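Side-chain contacts in FOKI restriction endonuclease (Planomicrobium okeanokoites, PDB 2FOK), which acts as a type IIS restriction endonuclease, recognising a DNA sequence with one part of the chain and probably cutting at a distance with a separate metal-dependent nuclease domain: residues A[20-25]-A[39-44]; A[118-123]-A[127-132]; A[136-141]-A[149-154]; A[232-235]-A[239-242]; A[307-312]-A[389-394]. All blocks are in the same frame, centred on the assembly; numbering follows the deposited sequence.

Contacts 1, 2 and 3 form one cluster in and beside the first recognition subdomain, their centres about 16 to 19 Å apart. Tyr138 of contact 3 is central to it: its ring stacks on Phe119 of contact 2, and the helix that carries it receives Lys21 and Gln25 of contact 1. Contact 3 also crosses into the second recognition subdomain, where Ile153 CD1 lies 3.7 Å from Leu239 CD2 of contact 4, the two centres about 18 Å apart. Contact 5 stands by itself, its centre about 28 Å from that of contact 2 and about 40 Å from that of contact 1. Among the five, it alone reaches the nuclease domain, through residues 389-394.

Contact 1: A[20-25]-A[39-44]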
# COMPACT_ATOMS: atom_id res chain seq x y z
N LEU A 20 12.57 -13.61 -15.01
CA LEU A 20 13.32 -12.42 -14.59
C LEU A 20 14.68 -12.47 -15.29
O LEU A 20 15.11 -11.50 -15.91
CB LEU A 20 13.52 -12.42 -13.07
CG LEU A 20 14.62 -11.51 -12.50
CD1 LEU A 20 14.23 -10.06 -12.67
CD2 LEU A 20 14.86 -11.81 -11.03
N LYS A 21 15.35 -13.62 -15.18
CA LYS A 21 16.66 -13.82 -15.78
C LYS A 21 16.66 -13.50 -17.27
O LYS A 21 17.50 -12.74 -17.74
CB LYS A 21 17.12 -15.26 -15.55
CG LYS A 21 18.64 -15.38 -15.29
CD LYS A 21 19.15 -16.82 -15.42
CE LYS A 21 20.61 -16.93 -15.00
NZ LYS A 21 20.96 -18.31 -14.59
N ARG A 22 15.72 -14.09 -18.01
CA ARG A 22 15.61 -13.86 -19.44
C ARG A 22 15.53 -12.36 -19.72
O ARG A 22 16.16 -11.86 -20.65
CB ARG A 22 14.35 -14.54 -19.98
CG ARG A 22 14.45 -16.05 -20.20
CD ARG A 22 13.15 -16.60 -20.80
NE ARG A 22 12.83 -15.99 -22.09
CZ ARG A 22 13.12 -16.53 -23.26
NH1 ARG A 22 13.73 -17.71 -23.32
NH2 ARG A 22 12.84 -15.88 -24.38
N VAL A 23 14.75 -11.65 -18.91
CA VAL A 23 14.61 -10.22 -19.07
C VAL A 23 15.97 -9.54 -18.93
O VAL A 23 16.26 -8.58 -19.64
CB VAL A 23 13.64 -9.62 -18.01
CG1 VAL A 23 13.67 -8.09 -18.06
CG2 VAL A 23 12.21 -10.14 -18.25
N VAL A 24 16.79 -10.05 -18.02
CA VAL A 24 18.12 -9.52 -17.78
C VAL A 24 19.12 -9.89 -18.88
O VAL A 24 19.93 -9.08 -19.30
CB VAL A 24 18.67 -10.05 -16.43
CG1 VAL A 24 20.06 -9.47 -16.16
CG2 VAL A 24 17.71 -9.71 -15.30
N GLN A 25 19.05 -11.14 -19.34
CA GLN A 25 19.93 -11.65 -20.37
C GLN A 25 19.73 -10.99 -21.72
O GLN A 25 20.38 -11.35 -22.70
CB GLN A 25 19.72 -13.16 -20.52
CG GLN A 25 20.13 -13.91 -19.29
CD GLN A 25 19.73 -15.36 -19.33
OE1 GLN A 25 18.75 -15.72 -19.97
NE2 GLN A 25 20.50 -16.22 -18.66
N ASN A 39 16.72 -12.26 -32.89
CA ASN A 39 16.87 -13.05 -34.11
C ASN A 39 15.72 -14.00 -34.42
O ASN A 39 15.70 -14.61 -35.50
CB ASN A 39 18.17 -13.86 -34.06
CG ASN A 39 19.37 -13.10 -34.58
OD1 ASN A 39 19.26 -11.94 -34.98
ND2 ASN A 39 20.53 -13.74 -34.57
N ILE A 40 14.78 -14.14 -33.50
CA ILE A 40 13.68 -15.07 -33.73
C ILE A 40 12.31 -14.62 -33.22
O ILE A 40 11.34 -14.61 -33.98
CB ILE A 40 14.01 -16.43 -33.12
CG1 ILE A 40 15.10 -17.11 -33.95
CG2 ILE A 40 12.76 -17.29 -33.05
CD1 ILE A 40 16.10 -17.92 -33.14
N LYS A 41 12.24 -14.27 -31.94
CA LYS A 41 10.99 -13.84 -31.32
C LYS A 41 10.37 -12.58 -31.89
O LYS A 41 9.17 -12.54 -32.14
CB LYS A 41 11.21 -13.63 -29.82
CG LYS A 41 11.45 -14.90 -29.05
CD LYS A 41 10.15 -15.60 -28.72
CE LYS A 41 10.43 -16.86 -27.91
NZ LYS A 41 11.72 -16.70 -27.19
N ILE A 42 11.19 -11.55 -32.06
CA ILE A 42 10.72 -10.26 -32.56
C ILE A 42 10.26 -10.29 -34.02
O ILE A 42 9.14 -9.90 -34.32
CB ILE A 42 11.81 -9.17 -32.35
CG1 ILE A 42 11.88 -8.81 -30.86
CG2 ILE A 42 11.50 -7.92 -33.16
CD1 ILE A 42 12.81 -7.67 -30.53
N PRO A 43 11.12 -10.75 -34.94
CA PRO A 43 10.67 -10.78 -36.33
C PRO A 43 9.44 -11.67 -36.51
O PRO A 43 8.71 -11.55 -37.50
CB PRO A 43 11.88 -11.30 -37.11
CG PRO A 43 12.74 -11.97 -36.09
CD PRO A 43 12.48 -11.29 -34.78
N THR A 44 9.21 -12.55 -35.55
CA THR A 44 8.08 -13.47 -35.58
C THR A 44 6.79 -12.93 -34.97
O THR A 44 5.75 -12.90 -35.63
CB THR A 44 8.42 -14.78 -34.86
OG1 THR A 44 9.35 -15.52 -35.66
CG2 THR A 44 7.18 -15.61 -34.64
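Arg22 and Lys41 meet by their charged ends, with Arg22 NH2 3.1 Å from Lys41 NZ. Both atoms are donors, so no hydrogen bond joins them directly. What brings them together is a shared anion: Glu36 OE2, in the turns of helix 32-45 just before residues 39-44, makes a salt bridge to each. The negative charge between two cations would probably be stabilised in its ionised form. Arg22 NH2 also donates to the carbonyl of Thr91, which ties the arginine to the end of helix 87-91 as well.

The apolar shafts contribute little, and only 58 Å² is buried between the segments. Their backbones stay far apart, Arg22 CA and Lys41 CA being 12.7 Å from each other, so two long side chains span the gap and cross at about a right angle. The bend of Arg22 at chi3 (60°) turns its guanidinium out of line with the shaft, while Lys41 folds at chi2 (-82°) before its ammonium arrives.

Inside 39-44 a side chain helps to hold the helix. Pro43 has no N-H to give to the preceding turn and the helix kinks there; the next residue, Thr44, donates from OG1 back one turn to Ile40 O at 2.8 Å.

Hydrophobic packing belongs to other faces of the two helices: Leu20 and Val23 sit on helix 104-116, and Ile42 sits on helix 49-60. A carboxylate-bridged pair of basic side chains thus spans successive helices at the surface of the first recognition subdomain, whose sequence family falls in the helix-turn-helix clan.

Contact 2: A[118-123]-A[127-132]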
# COMPACT_ATOMS: atom_id res chain seq x y z
N GLY A 118 18.75 -4.53 -8.77
CA GLY A 118 20.00 -3.98 -9.28
C GLY A 118 20.67 -4.63 -10.47
O GLY A 118 21.88 -4.44 -10.65
N PHE A 119 19.93 -5.36 -11.29
CA PHE A 119 20.52 -6.02 -12.45
C PHE A 119 20.58 -5.09 -13.66
O PHE A 119 21.30 -5.36 -14.63
CB PHE A 119 19.74 -7.28 -12.80
CG PHE A 119 19.82 -8.35 -11.73
CD1 PHE A 119 21.03 -8.65 -11.12
CD2 PHE A 119 18.68 -9.05 -11.35
CE1 PHE A 119 21.11 -9.62 -10.15
CE2 PHE A 119 18.75 -10.03 -10.38
CZ PHE A 119 19.96 -10.32 -9.77
N ILE A 120 19.82 -4.00 -13.60
CA ILE A 120 19.82 -2.99 -14.65
C ILE A 120 19.69 -1.66 -13.92
O ILE A 120 19.14 -1.59 -12.83
CB ILE A 120 18.64 -3.18 -15.66
CG1 ILE A 120 17.30 -2.83 -15.02
CG2 ILE A 120 18.63 -4.61 -16.20
CD1 ILE A 120 16.09 -3.15 -15.91
N GLU A 121 20.25 -0.60 -14.50
CA GLU A 121 20.18 0.72 -13.88
C GLU A 121 19.42 1.66 -14.79
O GLU A 121 19.45 1.49 -16.00
CB GLU A 121 21.60 1.26 -13.64
CG GLU A 121 22.42 1.43 -14.90
CD GLU A 121 23.93 1.41 -14.65
OE1 GLU A 121 24.34 1.21 -13.49
OE2 GLU A 121 24.70 1.60 -15.62
N TYR A 122 18.74 2.64 -14.19
CA TYR A 122 17.94 3.63 -14.92
C TYR A 122 18.68 4.95 -15.04
O TYR A 122 19.18 5.48 -14.05
CB TYR A 122 16.61 3.85 -14.18
CG TYR A 122 15.69 4.89 -14.80
CD1 TYR A 122 15.15 4.70 -16.07
CD2 TYR A 122 15.36 6.08 -14.12
CE1 TYR A 122 14.31 5.63 -16.66
CE2 TYR A 122 14.51 7.04 -14.70
CZ TYR A 122 13.98 6.80 -15.97
OH TYR A 122 13.12 7.70 -16.57
N ILE A 123 18.72 5.50 -16.25
CA ILE A 123 19.38 6.77 -16.50
C ILE A 123 18.32 7.85 -16.68
O ILE A 123 17.75 7.99 -17.76
CB ILE A 123 20.24 6.72 -17.78
CG1 ILE A 123 21.43 5.80 -17.56
CG2 ILE A 123 20.75 8.12 -18.13
CD1 ILE A 123 21.24 4.42 -18.13
N ASP A 127 15.50 8.41 -19.89
CA ASP A 127 14.41 7.45 -19.75
C ASP A 127 14.86 6.10 -20.27
O ASP A 127 14.09 5.38 -20.91
CB ASP A 127 13.19 7.93 -20.56
CG ASP A 127 11.88 7.42 -20.02
OD1 ASP A 127 11.82 7.04 -18.82
OD2 ASP A 127 10.90 7.39 -20.80
N SER A 128 16.11 5.75 -19.98
CA SER A 128 16.70 4.51 -20.46
C SER A 128 17.36 3.64 -19.39
O SER A 128 17.62 4.08 -18.28
CB SER A 128 17.73 4.82 -21.55
OG SER A 128 17.13 5.54 -22.60
N PHE A 129 17.62 2.39 -19.75
CA PHE A 129 18.27 1.43 -18.86
C PHE A 129 19.44 0.73 -19.55
O PHE A 129 19.50 0.64 -20.78
CB PHE A 129 17.30 0.32 -18.41
CG PHE A 129 16.02 0.81 -17.79
CD1 PHE A 129 15.05 1.44 -18.56
CD2 PHE A 129 15.75 0.57 -16.45
CE1 PHE A 129 13.84 1.83 -18.01
CE2 PHE A 129 14.54 0.94 -15.88
CZ PHE A 129 13.58 1.58 -16.67
N VAL A 130 20.36 0.22 -18.72
CA VAL A 130 21.51 -0.55 -19.18
C VAL A 130 21.74 -1.61 -18.10
O VAL A 130 21.29 -1.47 -16.98
CB VAL A 130 22.80 0.30 -19.34
CG1 VAL A 130 22.63 1.34 -20.44
CG2 VAL A 130 23.17 0.95 -18.01
N ILE A 131 22.42 -2.69 -18.46
CA ILE A 131 22.70 -3.75 -17.52
C ILE A 131 23.79 -3.24 -16.58
O ILE A 131 24.45 -2.25 -16.87
CB ILE A 131 23.18 -5.01 -18.28
CG1 ILE A 131 23.03 -6.26 -17.41
CG2 ILE A 131 24.63 -4.84 -18.74
CD1 ILE A 131 23.25 -7.58 -18.17
N THR A 132 23.96 -3.90 -15.43
CA THR A 132 24.99 -3.50 -14.48
C THR A 132 26.04 -4.57 -14.33
O THR A 132 26.07 -5.56 -15.06
CB THR A 132 24.43 -3.22 -13.06
OG1 THR A 132 23.89 -4.43 -12.52
CG2 THR A 132 23.35 -2.14 -13.09
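Tyr122 leaves its strand on the same face as Phe129, its partner in a non-hydrogen-bonded antiparallel pair, and CB already lies 4.0 Å from Phe129 CE2. With CG anti to the backbone N (chi1 178°), the ring reaches out over its neighbour: CD1 sits 3.5 Å from Phe129 CZ, above the phenyl face and offset toward its rim. The two planes are inclined by 52°, so the pair is neither a stack nor edge-to-face. The same CD1 passes Ser128 O, and CE1 runs on to Asp127 CA at 3.6 Å. At the tip, OH donates to Asp127 OD1 over 2.7 Å, meeting the carboxylate on its anti side and slightly out of its plane; the acid lies at the ring edge, its own plane turned 83° from the ring.

Asp127 comes there at a G1 beta bulge, which opens the second strand of the beta hairpin 120-123/128-131 at the turn end: Asp127 and Ser128 both face Ile123, whose N bonds to Ser128 O at 2.7 Å. Regular pairing starts with Tyr122 and Phe129, then Glu121 and Val130, which exchange backbone bonds.

At the other end of the hairpin, Thr132 OG1 donates to Gly118 O at 2.7 Å, in the carbonyl plane and on a lone pair. Gly118 ends helix 104-116 in a Schellman motif, while Thr132 takes the N-cap position of the following helix, with a weak bond between OG1 and Gly135 N. Beyond the hairpin, Phe8 meets the Tyr122 ring edge-to-face, and Arg6 forms a salt bridge with Asp127 OD2.

Contact 3: A[136-141]-A[149-154]; sequences LAYSKS and KEILIE
Tyr138 and Ile151 mark the closest backbone approach, 6.3 Å between their CA atoms, of two helix segments that run roughly antiparallel at 149° with axes 9.7 Å apart. Ile151 is the wedge. Its two branches split the work: CD1, carried on the extended ethyl arm, presses on Ala137, 3.6 Å from CB and close to the backbone carbonyl, while CG2 lies 3.9 Å from Tyr138 CB. Ser141 CB closes in on CD1 more loosely, at 4.3 Å.

From Tyr138 the ring goes on to Leu152. CG stands anti to the backbone N (chi1 179°), which swings the ring along the helix pair until CE1 comes 3.8 Å from Leu152 CD2, the leucine branch crossing it at a slant. Phe119, from the neighbouring hairpin, stacks on this ring and also touches Ile151 and Leu152, so all four side chains share one apolar cluster. Putting an alanine in place of Tyr138 would probably leave Leu152 CD2 and the Phe119 ring without their partner and open a gap between the helices.

No hydrogen bond crosses between the segments. This is apolar packing of consecutive antiparallel helices, 133-140 and 146-157, and it joins the end of the first recognition subdomain to the start of the second.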
# COMPACT_ATOMS: atom_id res chain seq x y z
N LEU A 136 25.31 -8.76 -15.36
CA LEU A 136 26.02 -9.58 -16.33
C LEU A 136 26.41 -10.92 -15.70
O LEU A 136 26.30 -11.98 -16.33
CB LEU A 136 27.26 -8.84 -16.84
CG LEU A 136 26.93 -7.70 -17.80
CD1 LEU A 136 27.95 -6.58 -17.66
CD2 LEU A 136 26.92 -8.23 -19.22
N ALA A 137 26.83 -10.87 -14.44
CA ALA A 137 27.21 -12.07 -13.70
C ALA A 137 25.99 -12.93 -13.50
O ALA A 137 26.07 -14.16 -13.47
CB ALA A 137 27.82 -11.69 -12.34
N TYR A 138 24.84 -12.29 -13.32
CA TYR A 138 23.59 -13.02 -13.15
C TYR A 138 23.29 -13.67 -14.51
O TYR A 138 22.89 -14.83 -14.59
CB TYR A 138 22.47 -12.04 -12.77
CG TYR A 138 21.11 -12.68 -12.59
CD1 TYR A 138 20.97 -13.91 -11.94
CD2 TYR A 138 19.96 -12.07 -13.08
CE1 TYR A 138 19.72 -14.50 -11.78
CE2 TYR A 138 18.70 -12.66 -12.94
CZ TYR A 138 18.59 -13.87 -12.28
OH TYR A 138 17.35 -14.46 -12.14
N SER A 139 23.54 -12.91 -15.57
CA SER A 139 23.31 -13.33 -16.95
C SER A 139 24.07 -14.60 -17.35
O SER A 139 23.47 -15.52 -17.88
CB SER A 139 23.67 -12.19 -17.91
OG SER A 139 23.28 -12.47 -19.25
N LYS A 140 25.38 -14.63 -17.11
CA LYS A 140 26.21 -15.79 -17.48
C LYS A 140 26.15 -16.95 -16.49
O LYS A 140 26.56 -18.08 -16.80
CB LYS A 140 27.66 -15.36 -17.65
CG LYS A 140 28.08 -14.19 -16.77
CD LYS A 140 29.15 -13.33 -17.43
CE LYS A 140 28.60 -12.51 -18.59
NZ LYS A 140 27.12 -12.66 -18.72
N SER A 141 25.63 -16.68 -15.29
CA SER A 141 25.51 -17.68 -14.24
C SER A 141 24.79 -18.95 -14.70
O SER A 141 23.79 -18.90 -15.40
CB SER A 141 24.76 -17.09 -13.05
OG SER A 141 23.39 -16.88 -13.39
N LYS A 149 22.64 -18.41 -7.15
CA LYS A 149 21.89 -18.20 -5.93
C LYS A 149 22.58 -17.13 -5.11
O LYS A 149 21.93 -16.26 -4.52
CB LYS A 149 21.83 -19.50 -5.13
CG LYS A 149 21.00 -19.40 -3.86
CD LYS A 149 20.60 -20.77 -3.35
CE LYS A 149 20.63 -20.82 -1.83
NZ LYS A 149 19.42 -21.49 -1.29
N GLU A 150 23.91 -17.21 -5.08
CA GLU A 150 24.75 -16.27 -4.36
C GLU A 150 24.47 -14.87 -4.89
O GLU A 150 24.24 -13.94 -4.13
CB GLU A 150 26.22 -16.62 -4.58
CG GLU A 150 27.08 -16.61 -3.33
CD GLU A 150 28.53 -16.19 -3.60
OE1 GLU A 150 29.09 -16.57 -4.65
OE2 GLU A 150 29.10 -15.47 -2.74
N ILE A 151 24.52 -14.74 -6.21
CA ILE A 151 24.27 -13.46 -6.86
C ILE A 151 22.88 -12.93 -6.49
O ILE A 151 22.72 -11.75 -6.17
CB ILE A 151 24.39 -13.60 -8.40
CG1 ILE A 151 25.87 -13.78 -8.78
CG2 ILE A 151 23.84 -12.38 -9.09
CD1 ILE A 151 26.11 -14.08 -10.25
N LEU A 152 21.88 -13.81 -6.49
CA LEU A 152 20.51 -13.42 -6.16
C LEU A 152 20.35 -12.91 -4.73
O LEU A 152 19.72 -11.88 -4.51
CB LEU A 152 19.58 -14.60 -6.38
CG LEU A 152 19.19 -14.80 -7.85
CD1 LEU A 152 18.27 -16.01 -7.97
CD2 LEU A 152 18.50 -13.55 -8.36
N ILE A 153 20.92 -13.62 -3.76
CA ILE A 153 20.85 -13.22 -2.35
C ILE A 153 21.58 -11.91 -2.08
O ILE A 153 21.22 -11.15 -1.18
CB ILE A 153 21.44 -14.34 -1.44
CG1 ILE A 153 20.45 -15.50 -1.36
CG2 ILE A 153 21.78 -13.77 -0.06
CD1 ILE A 153 20.78 -16.51 -0.29
N GLU A 154 22.63 -11.64 -2.85
CA GLU A 154 23.38 -10.41 -2.68
C GLU A 154 22.57 -9.28 -3.27
O GLU A 154 22.55 -8.17 -2.74
CB GLU A 154 24.73 -10.51 -3.40
CG GLU A 154 25.32 -9.15 -3.73
CD GLU A 154 26.43 -8.76 -2.79
OE1 GLU A 154 26.83 -9.61 -1.96
OE2 GLU A 154 26.90 -7.61 -2.89

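Contact 4: A[232-235]-A[239-242]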
# COMPACT_ATOMS: atom_id res chain seq x y z
N GLY A 232 7.72 -13.84 -0.76
CA GLY A 232 7.83 -15.00 -1.62
C GLY A 232 9.21 -15.10 -2.26
O GLY A 232 9.72 -16.20 -2.50
N TRP A 233 9.82 -13.95 -2.55
CA TRP A 233 11.15 -13.93 -3.13
C TRP A 233 12.13 -14.54 -2.13
O TRP A 233 12.93 -15.41 -2.48
CB TRP A 233 11.58 -12.49 -3.45
CG TRP A 233 10.83 -11.87 -4.62
CD1 TRP A 233 10.05 -12.53 -5.54
CD2 TRP A 233 10.79 -10.48 -4.97
NE1 TRP A 233 9.52 -11.62 -6.45
CE2 TRP A 233 9.96 -10.36 -6.12
CE3 TRP A 233 11.37 -9.32 -4.43
CZ2 TRP A 233 9.70 -9.13 -6.73
CZ3 TRP A 233 11.11 -8.10 -5.03
CH2 TRP A 233 10.28 -8.02 -6.18
N LEU A 234 12.05 -14.08 -0.88
CA LEU A 234 12.91 -14.55 0.20
C LEU A 234 12.71 -16.02 0.55
O LEU A 234 13.61 -16.68 1.04
CB LEU A 234 12.67 -13.73 1.46
CG LEU A 234 12.92 -12.23 1.41
CD1 LEU A 234 12.31 -11.58 2.64
CD2 LEU A 234 14.41 -11.96 1.34
N ASP A 235 11.50 -16.53 0.30
CA ASP A 235 11.19 -17.92 0.59
C ASP A 235 11.97 -18.79 -0.38
O ASP A 235 12.71 -19.70 0.03
CB ASP A 235 9.69 -18.15 0.45
CG ASP A 235 9.29 -19.59 0.67
OD1 ASP A 235 9.12 -20.01 1.84
OD2 ASP A 235 9.13 -20.32 -0.34
N LEU A 239 15.76 -17.62 2.70
CA LEU A 239 15.92 -16.68 3.81
C LEU A 239 14.68 -16.59 4.69
O LEU A 239 14.74 -16.12 5.83
CB LEU A 239 16.27 -15.29 3.25
CG LEU A 239 17.34 -15.26 2.16
CD1 LEU A 239 17.66 -13.81 1.78
CD2 LEU A 239 18.58 -15.98 2.66
N VAL A 240 13.55 -17.05 4.17
CA VAL A 240 12.29 -17.02 4.91
C VAL A 240 11.52 -18.31 4.60
O VAL A 240 11.82 -18.98 3.62
CB VAL A 240 11.45 -15.77 4.49
CG1 VAL A 240 10.03 -16.19 4.10
CG2 VAL A 240 11.44 -14.74 5.61
N LYS A 241 10.56 -18.66 5.45
CA LYS A 241 9.74 -19.84 5.20
C LYS A 241 8.27 -19.47 5.17
O LYS A 241 7.75 -18.91 6.14
CB LYS A 241 9.96 -20.90 6.29
CG LYS A 241 9.45 -22.29 5.90
CD LYS A 241 9.05 -23.11 7.13
CE LYS A 241 10.21 -23.24 8.14
NZ LYS A 241 9.94 -22.58 9.46
N GLN A 242 7.59 -19.75 4.07
CA GLN A 242 6.17 -19.45 3.95
C GLN A 242 5.35 -20.65 4.38
O GLN A 242 5.54 -21.76 3.90
CB GLN A 242 5.81 -19.07 2.51
CG GLN A 242 4.49 -18.33 2.39
CD GLN A 242 3.93 -18.37 0.98
OE1 GLN A 242 4.64 -18.12 0.00
NE2 GLN A 242 2.64 -18.67 0.86
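Leu234 and Val240 make the tight side of this contact, where the last turns of helix 222-236 lie against the start of strand 240-248. Leu234 CB is 3.9 Å from Val240 CB. Leu234 CD2 meets Leu239 CD1 at 3.8 Å, the two leucines crossing at about a right angle. Ile165 and Leu166 from helix 160-169 also pack on Leu234. Above this apolar floor, Leu234 O accepts from Val240 N at 3.2 Å, the donor standing well out of the carbonyl plane, and more weakly from Leu239 N.

Toward solvent the contact thins to one polar link. Lys241 is exposed, its CB directed away from the helix, but Asp235 reaches across: with CG anti to N (chi1 177°), it takes Gln242 N on OD1 at 2.7 Å, from the anti side and 32° out of the carboxylate plane. A valine in place of this aspartate would probably leave that N-H without its acceptor and let the strand drift from the helix on this side. Gln242 itself spends its amide NE2 on Ser262 O.

Lys241 pairs with Lys266 in the sheet, so the N-H groups of Val240 and Gln242 face outward from this edge strand; one helix carbonyl and one carboxylate supply the acceptors that a further strand would otherwise provide.

Contact 5: A[307-312]-A[389-394]; sequences RTRRAL and ELEEKK
Arg309 NH2 faces Glu391 OE1 across 4.0 Å, a long salt bridge that is charge pairing more than direct bonding. The carboxylate oxygen lies at the guanidinium edge and in its plane, though the two flat groups are turned 53° against each other. A water fills in where they do not touch. It donates to Glu391 OE1 at 2.8 Å and to Glu391 O at 2.9 Å, and it accepts from Arg309 NH2 through a weak bond of 2.6 Å. One residue can offer the water both its backbone carbonyl and its carboxylate because the Glu391 chain folds back at chi2 (-70°).

The next shell positions the glutamate: Lys394, a turn further along the same helix, brings NZ to Glu391 OE2 at 3.1 Å in a weakly hydrogen-bonded salt bridge, so the carboxylate lies between two cations and would probably keep its negative charge.

These residues belong to different domains: Arg309 sits on helix 303-319 of the D3 domain, of the helix-turn-helix clan, and Glu391 on helix 389-398 of the cleavage domain, which has the PD-(D/E)XK nuclease fold. The bridge is therefore a link between the recognition half of the chain and the nuclease.

Further out, Asp347 holds the arginine side, taking Arg309 NH1 on OD2 and Arg310 NE on OD1, so adjacent arginines share one carboxylate. Arg310 has a second acidic partner in Glu189. Behind Lys394, Glu410 and Glu413 of the cleavage domain both form salt bridges with NZ.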
# COMPACT_ATOMS: atom_id res chain seq x y z
N ARG A 307 8.17 13.01 -3.09
CA ARG A 307 9.37 12.21 -3.35
C ARG A 307 10.64 13.05 -3.08
O ARG A 307 11.61 12.56 -2.53
CB ARG A 307 9.38 11.72 -4.79
CG ARG A 307 8.78 10.32 -5.01
CD ARG A 307 8.38 10.13 -6.48
NE ARG A 307 7.61 8.90 -6.69
CZ ARG A 307 7.39 8.34 -7.88
NH1 ARG A 307 7.88 8.89 -8.99
NH2 ARG A 307 6.69 7.22 -7.97
N THR A 308 10.62 14.31 -3.49
CA THR A 308 11.76 15.18 -3.29
C THR A 308 11.98 15.45 -1.80
O THR A 308 13.10 15.32 -1.29
CB THR A 308 11.57 16.52 -4.02
OG1 THR A 308 11.18 16.27 -5.38
CG2 THR A 308 12.87 17.32 -4.03
N ARG A 309 10.90 15.82 -1.11
CA ARG A 309 10.96 16.10 0.32
C ARG A 309 11.58 14.94 1.10
O ARG A 309 12.46 15.14 1.94
CB ARG A 309 9.55 16.39 0.84
CG ARG A 309 9.48 17.13 2.17
CD ARG A 309 8.37 16.52 3.02
NE ARG A 309 7.07 17.10 2.74
CZ ARG A 309 5.93 16.42 2.61
NH1 ARG A 309 5.90 15.10 2.73
NH2 ARG A 309 4.80 17.08 2.37
N ARG A 310 11.13 13.72 0.83
CA ARG A 310 11.69 12.57 1.51
C ARG A 310 13.13 12.32 1.06
O ARG A 310 13.96 11.86 1.83
CB ARG A 310 10.83 11.33 1.27
CG ARG A 310 9.57 11.32 2.13
CD ARG A 310 8.51 10.34 1.63
NE ARG A 310 7.27 10.48 2.40
CZ ARG A 310 6.10 10.00 2.02
NH1 ARG A 310 5.97 9.34 0.88
NH2 ARG A 310 5.03 10.21 2.78
N ALA A 311 13.44 12.65 -0.20
CA ALA A 311 14.79 12.46 -0.74
C ALA A 311 15.78 13.37 -0.04
O ALA A 311 16.89 12.96 0.32
CB ALA A 311 14.79 12.75 -2.24
N LEU A 312 15.39 14.63 0.13
CA LEU A 312 16.22 15.62 0.79
C LEU A 312 16.40 15.34 2.28
O LEU A 312 17.40 15.75 2.87
CB LEU A 312 15.61 17.00 0.57
CG LEU A 312 15.72 17.46 -0.88
CD1 LEU A 312 15.00 18.78 -1.08
CD2 LEU A 312 17.21 17.57 -1.24
N GLU A 389 -2.97 21.41 -2.56
CA GLU A 389 -3.91 21.70 -1.49
C GLU A 389 -4.19 20.50 -0.57
O GLU A 389 -4.42 20.67 0.62
CB GLU A 389 -5.23 22.20 -2.09
CG GLU A 389 -6.33 22.48 -1.07
CD GLU A 389 -7.51 23.22 -1.68
OE1 GLU A 389 -7.38 23.72 -2.82
OE2 GLU A 389 -8.57 23.30 -1.01
N LEU A 390 -4.18 19.29 -1.12
CA LEU A 390 -4.43 18.08 -0.32
C LEU A 390 -3.30 17.77 0.66
O LEU A 390 -3.54 17.28 1.75
CB LEU A 390 -4.65 16.87 -1.23
CG LEU A 390 -6.00 16.17 -1.08
CD1 LEU A 390 -6.18 15.16 -2.22
CD2 LEU A 390 -6.09 15.49 0.28
N GLU A 391 -2.06 18.04 0.26
CA GLU A 391 -0.91 17.79 1.13
C GLU A 391 -0.81 18.85 2.22
O GLU A 391 -0.38 18.56 3.33
CB GLU A 391 0.38 17.76 0.30
CG GLU A 391 0.51 16.53 -0.57
CD GLU A 391 0.76 15.27 0.24
OE1 GLU A 391 1.34 15.38 1.34
OE2 GLU A 391 0.37 14.18 -0.23
N GLU A 392 -1.19 20.09 1.89
CA GLU A 392 -1.15 21.17 2.86
C GLU A 392 -2.16 20.84 3.97
O GLU A 392 -1.91 21.10 5.16
CB GLU A 392 -1.50 22.50 2.19
CG GLU A 392 -0.97 22.62 0.77
CD GLU A 392 -0.36 23.98 0.45
OE1 GLU A 392 0.67 24.35 1.06
OE2 GLU A 392 -0.91 24.67 -0.44
N LYS A 393 -3.28 20.25 3.57
CA LYS A 393 -4.32 19.84 4.51
C LYS A 393 -3.80 18.70 5.39
O LYS A 393 -4.09 18.63 6.58
CB LYS A 393 -5.56 19.38 3.75
CG LYS A 393 -6.77 19.13 4.64
CD LYS A 393 -7.70 18.10 4.00
CE LYS A 393 -7.91 18.33 2.50
NZ LYS A 393 -8.87 19.45 2.22
N LYS A 394 -3.02 17.80 4.79
CA LYS A 394 -2.44 16.69 5.55
C LYS A 394 -1.50 17.28 6.59
O LYS A 394 -1.48 16.86 7.76
CB LYS A 394 -1.63 15.76 4.64
CG LYS A 394 -2.45 14.97 3.65
CD LYS A 394 -1.53 14.29 2.65
CE LYS A 394 -2.31 13.58 1.56
NZ LYS A 394 -1.66 12.29 1.24
O HOH W 1 2.25 17.41 2.96